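Surface-associated protein CshA (Streptococcus gordonii, PDB 5L2D) binds host fibronectin by a catch-clamp mechanism as a peptidoglycan-anchored streptococcal adhesin, represented here by its non-repetitive domain 2. Local coordinates at residues A[61-66]-A[87-92]; A[94-99]-A[133-138]; A[199-204]-A[247-252]. All coordinates share one frame; numbering follows the deposited sequence.

Contact 1 of 3, residues A[61-66]-A[87-92]; sequences ELKPFN and NAINSY
Lys63 and Pro64, just past the end of strand 53-61, cross the loop Ala88-Asn90 that leads into strand 91-92. This is a loop-on-loop crossing beside the six-stranded antiparallel sheet: both strands pair with strand 138-150, and the touching parts run 111° apart, so no ladder forms between them. The CA atoms come nearest at Lys63 and Ile89, 5.0 Å apart.

One hydrogen bond spans the contact, from Lys63 NZ to Ala88 O at 3.2 Å. The ammonium nitrogen stands 45° out of the carbonyl plane, and a bend at the last side-chain torsion (chi4 -58°) brings it back to that oxygen after the methylene chain has passed alongside, with Lys63 CG 3.6 Å from Ala88 O. Within 87-92, Ser91 OG donates to Ile89 O from above the carbonyl plane.

Asn90 presents its amide to the backbone of 62-64 without bonding to it. Asn90 OD1 lies 3.2 Å from the carbonyl carbon C of Lys63 and close to Pro64 N, which has no hydrogen to offer. The polar partner of this oxygen is instead Gly141 N, on strand 138-150, so the amide bridges the loop region and the sheet. Asn90 ND2 is 3.8 Å from CB of Leu62, whose side chain crosses that of Asn90 at about a right angle and also rests on Ile142. A second amide, that of Asn66, lies beside the methyl group of Ala88, and Asn66 OD1 bonds to Asn139 ND2.

Apolar packing falls to Pro64, a buried residue. The Pro64 ring sets CD 3.4 Å from OD1 of Asn90, and Pro64 CG meets CB of Ala88 at 3.7 Å.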
ATOM      1  N   GLU A  61     -12.506  -0.058   0.676  1.00 61.52           N
ATOM      2  CA  GLU A  61     -12.282   0.652  -0.564  1.00 62.18           C
ATOM      3  C   GLU A  61     -11.220   0.002  -1.444  1.00 62.94           C
ATOM      4  O   GLU A  61     -10.220  -0.541  -0.964  1.00 63.27           O
ATOM      5  CB  GLU A  61     -11.910   2.108  -0.291  1.00 65.10           C
ATOM      6  CG  GLU A  61     -12.040   2.946  -1.549  1.00 79.61           C
ATOM      7  CD  GLU A  61     -12.124   4.442  -1.294  1.00 94.11           C
ATOM      8  OE1 GLU A  61     -11.136   5.008  -0.774  1.00108.76           O
ATOM      9  OE2 GLU A  61     -13.162   5.056  -1.656  1.00 94.72           O
ATOM     10  N   LEU A  62     -11.464   0.060  -2.744  1.00 62.66           N
ATOM     11  CA  LEU A  62     -10.482  -0.335  -3.753  1.00 59.85           C
ATOM     12  C   LEU A  62     -10.251   0.791  -4.775  1.00 58.16           C
ATOM     13  O   LEU A  62     -10.813   0.773  -5.851  1.00 60.43           O
ATOM     14  CB  LEU A  62     -10.945  -1.610  -4.459  1.00 51.65           C
ATOM     15  CG  LEU A  62     -10.921  -2.870  -3.598  1.00 54.41           C
ATOM     16  CD1 LEU A  62     -11.689  -4.023  -4.247  1.00 55.02           C
ATOM     17  CD2 LEU A  62      -9.497  -3.303  -3.315  1.00 51.06           C
ATOM     18  N   LYS A  63      -9.440   1.777  -4.430  1.00 59.04           N
ATOM     19  CA  LYS A  63      -9.096   2.809  -5.372  1.00 57.05           C
ATOM     20  C   LYS A  63      -7.627   3.131  -5.238  1.00 59.47           C
ATOM     21  O   LYS A  63      -7.026   2.885  -4.187  1.00 57.19           O
ATOM     22  CB  LYS A  63      -9.891   4.062  -5.097  1.00 64.84           C
ATOM     23  CG  LYS A  63     -11.385   3.969  -5.331  1.00 68.43           C
ATOM     24  CD  LYS A  63     -12.011   5.335  -5.015  1.00 75.39           C
ATOM     25  CE  LYS A  63     -13.460   5.447  -5.493  1.00 81.55           C
ATOM     26  NZ  LYS A  63     -13.616   5.210  -6.962  1.00 78.03           N
ATOM     27  N   PRO A  64      -7.041   3.692  -6.306  1.00 65.39           N
ATOM     28  CA  PRO A  64      -5.643   4.084  -6.356  1.00 66.22           C
ATOM     29  C   PRO A  64      -5.371   5.424  -5.739  1.00 61.94           C
ATOM     30  O   PRO A  64      -6.299   6.201  -5.541  1.00 65.30           O
ATOM     31  CB  PRO A  64      -5.389   4.191  -7.849  1.00 67.91           C
ATOM     32  CG  PRO A  64      -6.692   4.667  -8.389  1.00 67.61           C
ATOM     33  CD  PRO A  64      -7.651   3.789  -7.646  1.00 71.47           C
ATOM     34  N   PHE A  65      -4.081   5.690  -5.539  1.00 56.00           N
ATOM     35  CA  PHE A  65      -3.593   6.855  -4.822  1.00 51.82           C
ATOM     36  C   PHE A  65      -4.018   8.157  -5.396  1.00 56.51           C
ATOM     37  O   PHE A  65      -4.228   9.122  -4.641  1.00 61.09           O
ATOM     38  CB  PHE A  65      -2.098   6.879  -4.800  1.00 50.14           C
ATOM     39  CG  PHE A  65      -1.514   7.858  -3.824  1.00 51.43           C
ATOM     40  CD1 PHE A  65      -1.656   7.676  -2.485  1.00 49.12           C
ATOM     41  CD2 PHE A  65      -0.755   8.932  -4.252  1.00 57.52           C
ATOM     42  CE1 PHE A  65      -1.056   8.532  -1.575  1.00 45.03           C
ATOM     43  CE2 PHE A  65      -0.155   9.807  -3.347  1.00 51.43           C
ATOM     44  CZ  PHE A  65      -0.311   9.602  -1.997  1.00 48.24           C
ATOM     45  N   ASN A  66      -4.137   8.224  -6.715  1.00 56.46           N
ATOM     46  CA  ASN A  66      -4.521   9.500  -7.337  1.00 60.00           C
ATOM     47  C   ASN A  66      -5.984   9.929  -7.065  1.00 63.64           C
ATOM     48  O   ASN A  66      -6.446  10.973  -7.589  1.00 65.25           O
ATOM     49  CB  ASN A  66      -4.205   9.515  -8.830  1.00 58.83           C
ATOM     50  CG  ASN A  66      -4.709   8.294  -9.550  1.00 60.39           C
ATOM     51  OD1 ASN A  66      -4.554   7.193  -9.061  1.00 65.50           O
ATOM     52  ND2 ASN A  66      -5.282   8.477 -10.732  1.00 61.22           N
ATOM     53  N   ASN A  87     -12.853   9.470  -8.651  1.00 59.99           N
ATOM     54  CA  ASN A  87     -13.504   8.273  -9.158  1.00 63.06           C
ATOM     55  C   ASN A  87     -12.583   7.334  -9.908  1.00 63.43           C
ATOM     56  O   ASN A  87     -13.056   6.445 -10.608  1.00 63.74           O
ATOM     57  CB  ASN A  87     -14.622   8.678 -10.092  1.00 64.58           C
ATOM     58  CG  ASN A  87     -15.554   9.675  -9.451  1.00 73.18           C
ATOM     59  OD1 ASN A  87     -15.716  10.798  -9.933  1.00 68.78           O
ATOM     60  ND2 ASN A  87     -16.148   9.281  -8.323  1.00 78.93           N
ATOM     61  N   ALA A  88     -11.276   7.516  -9.773  1.00 64.71           N
ATOM     62  CA  ALA A  88     -10.340   6.613 -10.419  1.00 64.28           C
ATOM     63  C   ALA A  88     -10.597   5.247  -9.867  1.00 64.09           C
ATOM     64  O   ALA A  88     -10.884   5.111  -8.679  1.00 59.16           O
ATOM     65  CB  ALA A  88      -8.918   7.016 -10.108  1.00 66.40           C
ATOM     66  N   ILE A  89     -10.493   4.234 -10.711  1.00 67.11           N
ATOM     67  CA  ILE A  89     -10.524   2.872 -10.188  1.00 67.76           C
ATOM     68  C   ILE A  89      -9.177   2.214 -10.368  1.00 67.17           C
ATOM     69  O   ILE A  89      -8.274   2.783 -10.968  1.00 66.54           O
ATOM     70  CB  ILE A  89     -11.620   2.026 -10.824  1.00 73.57           C
ATOM     71  CG1 ILE A  89     -11.571   2.117 -12.368  1.00 76.17           C
ATOM     72  CG2 ILE A  89     -12.960   2.491 -10.287  1.00 74.01           C
ATOM     73  CD1 ILE A  89     -11.763   0.789 -13.066  1.00 68.62           C
ATOM     74  N   ASN A  90      -9.038   1.041  -9.768  1.00 69.20           N
ATOM     75  CA  ASN A  90      -7.826   0.254  -9.865  1.00 66.60           C
ATOM     76  C   ASN A  90      -7.701  -0.153 -11.334  1.00 73.01           C
ATOM     77  O   ASN A  90      -8.634  -0.754 -11.899  1.00 78.24           O
ATOM     78  CB  ASN A  90      -7.907  -0.981  -8.937  1.00 64.08           C
ATOM     79  CG  ASN A  90      -7.718  -0.655  -7.429  1.00 64.70           C
ATOM     80  OD1 ASN A  90      -7.452   0.479  -7.007  1.00 63.20           O
ATOM     81  ND2 ASN A  90      -7.849  -1.682  -6.615  1.00 62.40           N
ATOM     82  N   SER A  91      -6.569   0.204 -11.952  1.00 74.40           N
ATOM     83  CA  SER A  91      -6.377   0.125 -13.413  1.00 71.21           C
ATOM     84  C   SER A  91      -5.056  -0.445 -13.842  1.00 71.60           C
ATOM     85  O   SER A  91      -4.096  -0.425 -13.088  1.00 72.28           O
ATOM     86  CB  SER A  91      -6.383   1.527 -13.985  1.00 68.85           C
ATOM     87  OG  SER A  91      -7.677   2.014 -14.035  1.00 83.80           O
ATOM     88  N   TYR A  92      -4.987  -0.882 -15.096  1.00 75.63           N
ATOM     89  CA  TYR A  92      -3.686  -0.986 -15.776  1.00 75.34           C
ATOM     90  C   TYR A  92      -3.152   0.390 -16.120  1.00 79.13           C
ATOM     91  O   TYR A  92      -3.946   1.284 -16.430  1.00 74.81           O
ATOM     92  CB  TYR A  92      -3.802  -1.797 -17.056  1.00 72.11           C
ATOM     93  CG  TYR A  92      -3.967  -3.247 -16.751  1.00 69.76           C
ATOM     94  CD1 TYR A  92      -2.907  -3.998 -16.232  1.00 70.39           C
ATOM     95  CD2 TYR A  92      -5.195  -3.864 -16.923  1.00 69.07           C
ATOM     96  CE1 TYR A  92      -3.070  -5.345 -15.923  1.00 69.22           C
ATOM     97  CE2 TYR A  92      -5.373  -5.202 -16.619  1.00 66.89           C
ATOM     98  CZ  TYR A  92      -4.316  -5.930 -16.126  1.00 65.17           C
ATOM     99  OH  TYR A  92      -4.532  -7.237 -15.847  1.00 59.90           O
TER

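Contact 2 of 3, residues A[94-99]-A[133-138]; sequences KGYKDY and LPDDAV
Tyr96 O accepts a 2.8 Å bond from Tyr99 N, which closes a type I beta turn, and from the start of that turn the Tyr96 side chain reaches over to Ala137 and Asp135. The ring carries the contact. Its CG is trans to the backbone nitrogen (chi1 164°), which extends the phenol toward 135-137, where CB of Ala137 sits over one face. The evidence for a CH-pi contact is direct: this methyl carbon lies 3.7 Å from the ring centroid and 22° off the ring normal, displaced toward the CD1 side. On the opposite face CG of Lys97, from the turn itself, stands 4.0 Å above the plane, so aliphatic carbons lie over both faces.

The phenol end makes only loose contacts: Tyr96 OH is 3.8 Å from OD1 of Asp135, with the ring and carboxylate planes turned 71° apart, and 4.1 Å from the CB methylene carbon of Asp136. Asp135 OD1 also receives a weak bond from the backbone N of Asp136, at 3.0 Å. Asp135 OD2 lies 4.4 Å from Asp98 OD2, a pairing of like charges that would probably be unfavourable if both are ionised.

In the fold this is a surface meeting of two loops. The 94-99 turn follows strand 91-92, whose Tyr92 ring also meets the Tyr96 ring, and Ala137 is backbone-bonded to Leu93. The 133-138 loop joins strand 131-132 to strand 138-150, where Val138 pairs with an antiparallel strand of the second subunit.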
ATOM      1  N   LYS A  94      -1.660   3.338 -18.365  1.00 91.42           N
ATOM      2  CA  LYS A  94      -2.082   3.648 -19.754  1.00 95.45           C
ATOM      3  C   LYS A  94      -0.933   3.332 -20.722  1.00 97.35           C
ATOM      4  O   LYS A  94       0.236   3.620 -20.434  1.00 91.67           O
ATOM      5  CB  LYS A  94      -2.583   5.109 -19.906  1.00 87.67           C
ATOM      6  N   GLY A  95      -1.267   2.712 -21.852  1.00 97.50           N
ATOM      7  CA  GLY A  95      -0.255   2.237 -22.794  1.00 95.18           C
ATOM      8  C   GLY A  95       0.465   0.996 -22.280  1.00 94.88           C
ATOM      9  O   GLY A  95       1.685   0.898 -22.286  1.00106.86           O
ATOM     10  N   TYR A  96      -0.310   0.048 -21.801  1.00 93.33           N
ATOM     11  CA  TYR A  96       0.178  -1.287 -21.557  1.00 89.48           C
ATOM     12  C   TYR A  96      -0.868  -2.180 -22.221  1.00 94.68           C
ATOM     13  O   TYR A  96      -2.041  -1.802 -22.379  1.00 92.24           O
ATOM     14  CB  TYR A  96       0.349  -1.526 -20.059  1.00 85.69           C
ATOM     15  CG  TYR A  96       0.486  -2.972 -19.622  1.00 89.89           C
ATOM     16  CD1 TYR A  96       1.745  -3.559 -19.416  1.00 85.66           C
ATOM     17  CD2 TYR A  96      -0.650  -3.744 -19.365  1.00 84.43           C
ATOM     18  CE1 TYR A  96       1.853  -4.879 -18.982  1.00 85.76           C
ATOM     19  CE2 TYR A  96      -0.556  -5.061 -18.941  1.00 76.94           C
ATOM     20  CZ  TYR A  96       0.688  -5.631 -18.745  1.00 85.33           C
ATOM     21  OH  TYR A  96       0.758  -6.945 -18.307  1.00 79.40           O
ATOM     22  N   LYS A  97      -0.419  -3.342 -22.661  1.00 96.22           N
ATOM     23  CA  LYS A  97      -1.216  -4.193 -23.554  1.00 96.55           C
ATOM     24  C   LYS A  97      -2.656  -4.553 -23.095  1.00 96.28           C
ATOM     25  O   LYS A  97      -3.532  -4.822 -23.920  1.00 86.29           O
ATOM     26  CB  LYS A  97      -0.405  -5.441 -23.928  1.00 95.26           C
ATOM     27  CG  LYS A  97       0.300  -6.141 -22.779  1.00 91.98           C
ATOM     28  CD  LYS A  97      -0.646  -7.133 -22.134  1.00 92.91           C
ATOM     29  CE  LYS A  97      -0.494  -8.526 -22.717  1.00 85.56           C
ATOM     30  NZ  LYS A  97       0.689  -9.173 -22.094  1.00 89.62           N
ATOM     31  N   ASP A  98      -2.910  -4.535 -21.793  1.00101.05           N
ATOM     32  CA  ASP A  98      -4.263  -4.769 -21.281  1.00 94.29           C
ATOM     33  C   ASP A  98      -4.996  -3.505 -20.805  1.00 87.41           C
ATOM     34  O   ASP A  98      -6.116  -3.590 -20.280  1.00 84.71           O
ATOM     35  CB  ASP A  98      -4.214  -5.804 -20.161  1.00 92.66           C
ATOM     36  CG  ASP A  98      -3.594  -7.106 -20.611  1.00 88.68           C
ATOM     37  OD1 ASP A  98      -4.064  -7.646 -21.634  1.00 86.87           O
ATOM     38  OD2 ASP A  98      -2.636  -7.578 -19.952  1.00 75.59           O
ATOM     39  N   TYR A  99      -4.419  -2.332 -21.016  1.00 77.96           N
ATOM     40  CA  TYR A  99      -5.141  -1.139 -20.633  1.00 84.73           C
ATOM     41  C   TYR A  99      -6.591  -1.153 -21.117  1.00 88.60           C
ATOM     42  O   TYR A  99      -6.842  -1.316 -22.300  1.00 84.02           O
ATOM     43  CB  TYR A  99      -4.489   0.102 -21.167  1.00 81.90           C
ATOM     44  CG  TYR A  99      -5.218   1.300 -20.671  1.00 88.85           C
ATOM     45  CD1 TYR A  99      -5.196   1.623 -19.310  1.00 97.59           C
ATOM     46  CD2 TYR A  99      -5.967   2.096 -21.530  1.00 92.95           C
ATOM     47  CE1 TYR A  99      -5.878   2.724 -18.813  1.00 94.14           C
ATOM     48  CE2 TYR A  99      -6.646   3.212 -21.048  1.00105.14           C
ATOM     49  CZ  TYR A  99      -6.598   3.520 -19.690  1.00102.60           C
ATOM     50  OH  TYR A  99      -7.268   4.615 -19.212  1.00 90.37           O
ATOM     51  N   LEU A 133      -1.847  -7.827  -5.889  1.00 71.71           N
ATOM     52  CA  LEU A 133      -2.665  -7.790  -7.090  1.00 77.62           C
ATOM     53  C   LEU A 133      -1.812  -8.436  -8.141  1.00 83.86           C
ATOM     54  O   LEU A 133      -0.788  -7.860  -8.534  1.00 92.16           O
ATOM     55  CB  LEU A 133      -3.007  -6.372  -7.505  1.00 73.59           C
ATOM     56  CG  LEU A 133      -4.079  -6.315  -8.582  1.00 71.02           C
ATOM     57  CD1 LEU A 133      -4.526  -4.876  -8.757  1.00 72.78           C
ATOM     58  CD2 LEU A 133      -3.606  -6.867  -9.909  1.00 73.82           C
ATOM     59  N   PRO A 134      -2.226  -9.636  -8.597  1.00 92.69           N
ATOM     60  CA  PRO A 134      -1.397 -10.569  -9.365  1.00 92.20           C
ATOM     61  C   PRO A 134      -1.308 -10.262 -10.872  1.00 86.45           C
ATOM     62  O   PRO A 134      -1.778 -11.037 -11.694  1.00 91.35           O
ATOM     63  CB  PRO A 134      -2.125 -11.890  -9.134  1.00 92.53           C
ATOM     64  CG  PRO A 134      -3.570 -11.490  -9.132  1.00 89.91           C
ATOM     65  CD  PRO A 134      -3.591 -10.177  -8.397  1.00 93.60           C
ATOM     66  N   ASP A 135      -0.718  -9.135 -11.231  1.00 83.14           N
ATOM     67  CA  ASP A 135      -0.515  -8.803 -12.637  1.00 87.22           C
ATOM     68  C   ASP A 135       0.255  -7.482 -12.700  1.00 85.79           C
ATOM     69  O   ASP A 135       0.124  -6.631 -11.830  1.00102.81           O
ATOM     70  CB  ASP A 135      -1.854  -8.741 -13.402  1.00 86.98           C
ATOM     71  CG  ASP A 135      -1.691  -8.734 -14.937  1.00 90.13           C
ATOM     72  OD1 ASP A 135      -0.628  -9.100 -15.493  1.00 90.07           O
ATOM     73  OD2 ASP A 135      -2.670  -8.364 -15.602  1.00 76.01           O
ATOM     74  N   ASP A 136       1.064  -7.335 -13.738  1.00 87.60           N
ATOM     75  CA  ASP A 136       2.004  -6.232 -13.852  1.00 85.59           C
ATOM     76  C   ASP A 136       1.315  -4.938 -14.225  1.00 78.80           C
ATOM     77  O   ASP A 136       0.187  -4.952 -14.707  1.00 82.88           O
ATOM     78  CB  ASP A 136       3.071  -6.564 -14.911  1.00 87.98           C
ATOM     79  CG  ASP A 136       3.878  -7.848 -14.579  1.00 89.07           C
ATOM     80  OD1 ASP A 136       3.999  -8.244 -13.378  1.00 82.55           O
ATOM     81  OD2 ASP A 136       4.402  -8.450 -15.548  1.00 89.48           O
ATOM     82  N   ALA A 137       1.993  -3.821 -13.976  1.00 78.05           N
ATOM     83  CA  ALA A 137       1.642  -2.527 -14.597  1.00 76.94           C
ATOM     84  C   ALA A 137       0.252  -2.024 -14.222  1.00 82.74           C
ATOM     85  O   ALA A 137      -0.595  -1.720 -15.087  1.00 77.11           O
ATOM     86  CB  ALA A 137       1.795  -2.602 -16.102  1.00 73.74           C
ATOM     87  N   VAL A 138       0.061  -1.900 -12.908  1.00 84.48           N
ATOM     88  CA  VAL A 138      -1.202  -1.450 -12.323  1.00 75.87           C
ATOM     89  C   VAL A 138      -0.959  -0.311 -11.335  1.00 69.63           C
ATOM     90  O   VAL A 138       0.057  -0.258 -10.652  1.00 66.92           O
ATOM     91  CB  VAL A 138      -1.935  -2.597 -11.615  1.00 72.90           C
ATOM     92  CG1 VAL A 138      -2.791  -3.368 -12.595  1.00 71.31           C
ATOM     93  CG2 VAL A 138      -0.921  -3.531 -10.963  1.00 82.18           C
TER

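Contact 3 of 3, residues A[199-204]-A[247-252]; sequences TVMTED and PIISAS
Ile249 lies between Thr199 and Met201, which meet different branches of its side chain. Thr199 and Ile249 form an antiparallel hydrogen-bonded pair, CA atoms 5.5 Å apart, with both side chains on the same face of the sheet. Their side chains pass each other at a slant, and Thr199 OG1 comes to 3.7 Å from CG2 of Ile249. The hydroxyl is put there by its first torsion (chi1 68°), which sets OG1 between the backbone nitrogen and carbonyl carbon.

Met201 approaches the other branch at about a right angle. Its chain runs out extended and then turns at chi3 (-54°), so that the terminal methyl CE reaches CG1 of Ile249 at 3.9 Å. The same methyl, Met201 CE, lies 4.2 Å from CB of Pro247, so it touches two residues of 247-252, and the buried Met201 side chain also touches Tyr172 and Leu231.

Val200 and Ile248, the non-hydrogen-bonded pair with CA atoms 4.7 Å apart, behave differently: their side chains diverge, and Ile248 leads outward to Pro256 of the second subunit.

The backbone supplies the frame. Ile249 N donates to Thr199 O at 3.0 Å. The return bond from Thr199 N to Ile249 O is weak, at 3.3 Å, and Met201 N gives another weak one to Pro247 O. Strand 198-200 is thereby held at one side of the three-stranded sheet, next to the central strand 244-250, and beyond it Thr202 N-caps helix 203-210 through OG1 to Met205 N.

Chemically, the polar links belong to the main chain and the apolar ones to Met201, Pro247 and Ile249; the main-chain bonds, two of them weak, set the strand pairing, and the Met201 methyl adds nondirectional van der Waals contact.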
ATOM      1  N   THR A 199      16.196   3.303   2.076  1.00 63.75           N
ATOM      2  CA  THR A 199      16.432   4.650   1.595  1.00 67.93           C
ATOM      3  C   THR A 199      15.233   5.219   0.862  1.00 69.57           C
ATOM      4  O   THR A 199      14.498   4.498   0.188  1.00 69.78           O
ATOM      5  CB  THR A 199      17.571   4.684   0.589  1.00 70.53           C
ATOM      6  OG1 THR A 199      17.125   4.005  -0.572  1.00 74.18           O
ATOM      7  CG2 THR A 199      18.811   3.993   1.140  1.00 80.95           C
ATOM      8  N   VAL A 200      15.087   6.533   0.923  1.00 59.95           N
ATOM      9  CA  VAL A 200      13.902   7.151   0.405  1.00 58.09           C
ATOM     10  C   VAL A 200      13.983   7.394  -1.102  1.00 58.28           C
ATOM     11  O   VAL A 200      14.949   7.946  -1.598  1.00 69.93           O
ATOM     12  CB  VAL A 200      13.633   8.484   1.140  1.00 56.51           C
ATOM     13  CG1 VAL A 200      12.382   9.144   0.557  1.00 54.90           C
ATOM     14  CG2 VAL A 200      13.531   8.252   2.654  1.00 52.66           C
ATOM     15  N   MET A 201      12.949   7.033  -1.831  1.00 56.86           N
ATOM     16  CA  MET A 201      12.938   7.277  -3.267  1.00 58.98           C
ATOM     17  C   MET A 201      12.734   8.752  -3.585  1.00 60.77           C
ATOM     18  O   MET A 201      11.860   9.357  -2.979  1.00 71.03           O
ATOM     19  CB  MET A 201      11.807   6.456  -3.885  1.00 57.76           C
ATOM     20  CG  MET A 201      11.679   6.556  -5.384  1.00 56.29           C
ATOM     21  SD  MET A 201      10.216   5.700  -5.986  1.00 62.68           S
ATOM     22  CE  MET A 201      10.469   4.073  -5.257  1.00 55.18           C
ATOM     23  N   THR A 202      13.514   9.308  -4.540  1.00 68.24           N
ATOM     24  CA  THR A 202      13.440  10.751  -4.969  1.00 65.47           C
ATOM     25  C   THR A 202      13.290  10.922  -6.469  1.00 65.31           C
ATOM     26  O   THR A 202      13.456   9.944  -7.191  1.00 79.89           O
ATOM     27  CB  THR A 202      14.713  11.540  -4.614  1.00 69.99           C
ATOM     28  OG1 THR A 202      15.725  11.295  -5.605  1.00 88.97           O
ATOM     29  CG2 THR A 202      15.248  11.162  -3.207  1.00 71.07           C
ATOM     30  N   GLU A 203      13.011  12.147  -6.944  1.00 64.29           N
ATOM     31  CA  GLU A 203      12.975  12.447  -8.410  1.00 73.37           C
ATOM     32  C   GLU A 203      14.415  12.419  -9.018  1.00 80.28           C
ATOM     33  O   GLU A 203      14.577  11.991 -10.178  1.00 81.52           O
ATOM     34  CB  GLU A 203      12.187  13.750  -8.781  1.00 60.75           C
ATOM     35  N   ASP A 204      15.422  12.822  -8.273  1.00 87.05           N
ATOM     36  CA  ASP A 204      16.751  12.759  -8.826  1.00 89.32           C
ATOM     37  C   ASP A 204      17.015  11.299  -9.088  1.00 85.59           C
ATOM     38  O   ASP A 204      17.628  10.933 -10.063  1.00 86.19           O
ATOM     39  CB  ASP A 204      17.776  13.308  -7.842  1.00 73.83           C
ATOM     40  N   PRO A 247       6.798   6.287  -0.610  1.00 55.10           N
ATOM     41  CA  PRO A 247       7.567   5.223  -1.269  1.00 58.58           C
ATOM     42  C   PRO A 247       9.065   5.138  -0.879  1.00 57.96           C
ATOM     43  O   PRO A 247       9.804   6.107  -1.056  1.00 64.66           O
ATOM     44  CB  PRO A 247       7.429   5.570  -2.747  1.00 56.00           C
ATOM     45  CG  PRO A 247       7.262   7.044  -2.764  1.00 61.77           C
ATOM     46  CD  PRO A 247       6.386   7.321  -1.570  1.00 64.90           C
ATOM     47  N   ILE A 248       9.470   3.995  -0.319  1.00 56.54           N
ATOM     48  CA  ILE A 248      10.885   3.648  -0.141  1.00 60.51           C
ATOM     49  C   ILE A 248      11.431   2.653  -1.178  1.00 64.08           C
ATOM     50  O   ILE A 248      10.703   2.066  -1.975  1.00 63.27           O
ATOM     51  CB  ILE A 248      11.150   2.979   1.203  1.00 60.06           C
ATOM     52  CG1 ILE A 248      10.263   1.736   1.391  1.00 67.38           C
ATOM     53  CG2 ILE A 248      10.988   3.990   2.297  1.00 65.58           C
ATOM     54  CD1 ILE A 248      10.901   0.634   2.208  1.00 69.25           C
ATOM     55  N   ILE A 249      12.745   2.484  -1.121  1.00 78.21           N
ATOM     56  CA  ILE A 249      13.497   1.444  -1.834  1.00 76.32           C
ATOM     57  C   ILE A 249      14.181   0.500  -0.821  1.00 74.62           C
ATOM     58  O   ILE A 249      14.838   0.936   0.168  1.00 63.68           O
ATOM     59  CB  ILE A 249      14.478   2.145  -2.781  1.00 75.48           C
ATOM     60  CG1 ILE A 249      13.805   2.286  -4.143  1.00 84.01           C
ATOM     61  CG2 ILE A 249      15.801   1.428  -2.875  1.00 77.18           C
ATOM     62  CD1 ILE A 249      14.540   3.195  -5.099  1.00 90.56           C
ATOM     63  N   SER A 250      14.004  -0.800  -1.029  1.00 86.64           N
ATOM     64  CA  SER A 250      14.584  -1.754  -0.078  1.00103.26           C
ATOM     65  C   SER A 250      16.057  -2.010  -0.390  1.00104.63           C
ATOM     66  O   SER A 250      16.499  -1.873  -1.540  1.00 84.72           O
ATOM     67  CB  SER A 250      13.782  -3.061   0.004  1.00102.76           C
ATOM     68  OG  SER A 250      13.278  -3.212   1.332  1.00102.08           O
ATOM     69  N   ALA A 251      16.806  -2.364   0.655  1.00113.27           N
ATOM     70  CA  ALA A 251      18.255  -2.596   0.561  1.00114.00           C
ATOM     71  C   ALA A 251      18.667  -3.778  -0.346  1.00113.47           C
ATOM     72  O   ALA A 251      17.833  -4.557  -0.840  1.00106.51           O
ATOM     73  CB  ALA A 251      18.848  -2.770   1.965  1.00107.33           C
ATOM     74  N   SER A 252      19.973  -3.863  -0.580  1.00119.14           N
ATOM     75  CA  SER A 252      20.590  -5.024  -1.209  1.00118.09           C
ATOM     76  C   SER A 252      21.151  -5.937  -0.119  1.00111.34           C
ATOM     77  O   SER A 252      20.584  -6.989   0.168  1.00 95.21           O
ATOM     78  CB  SER A 252      21.708  -4.601  -2.173  1.00120.72           C
ATOM     79  OG  SER A 252      21.188  -4.098  -3.391  1.00108.42           O
TER

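In the fold
Contacts 1 and 2 are close neighbours, their centres 13 Å apart, and they touch through strand 91-92: Ser91 O packs against CG1 of Val138 at 3.3 Å, and Tyr92 O packs against CD1 of Tyr99 at 3.2 Å. Both gather loops around strand 138-150 of the larger sheet. Contact 3 belongs to the separate three-stranded sheet; its centre is 23 Å from each of the others, with nearest atoms about 7 Å from contact 1 and about 12 Å from contact 2. The three follow one another along the chain, and each also touches the second subunit. No ligand marks a fibronectin-binding site among them, so a direct binding role remains unassigned.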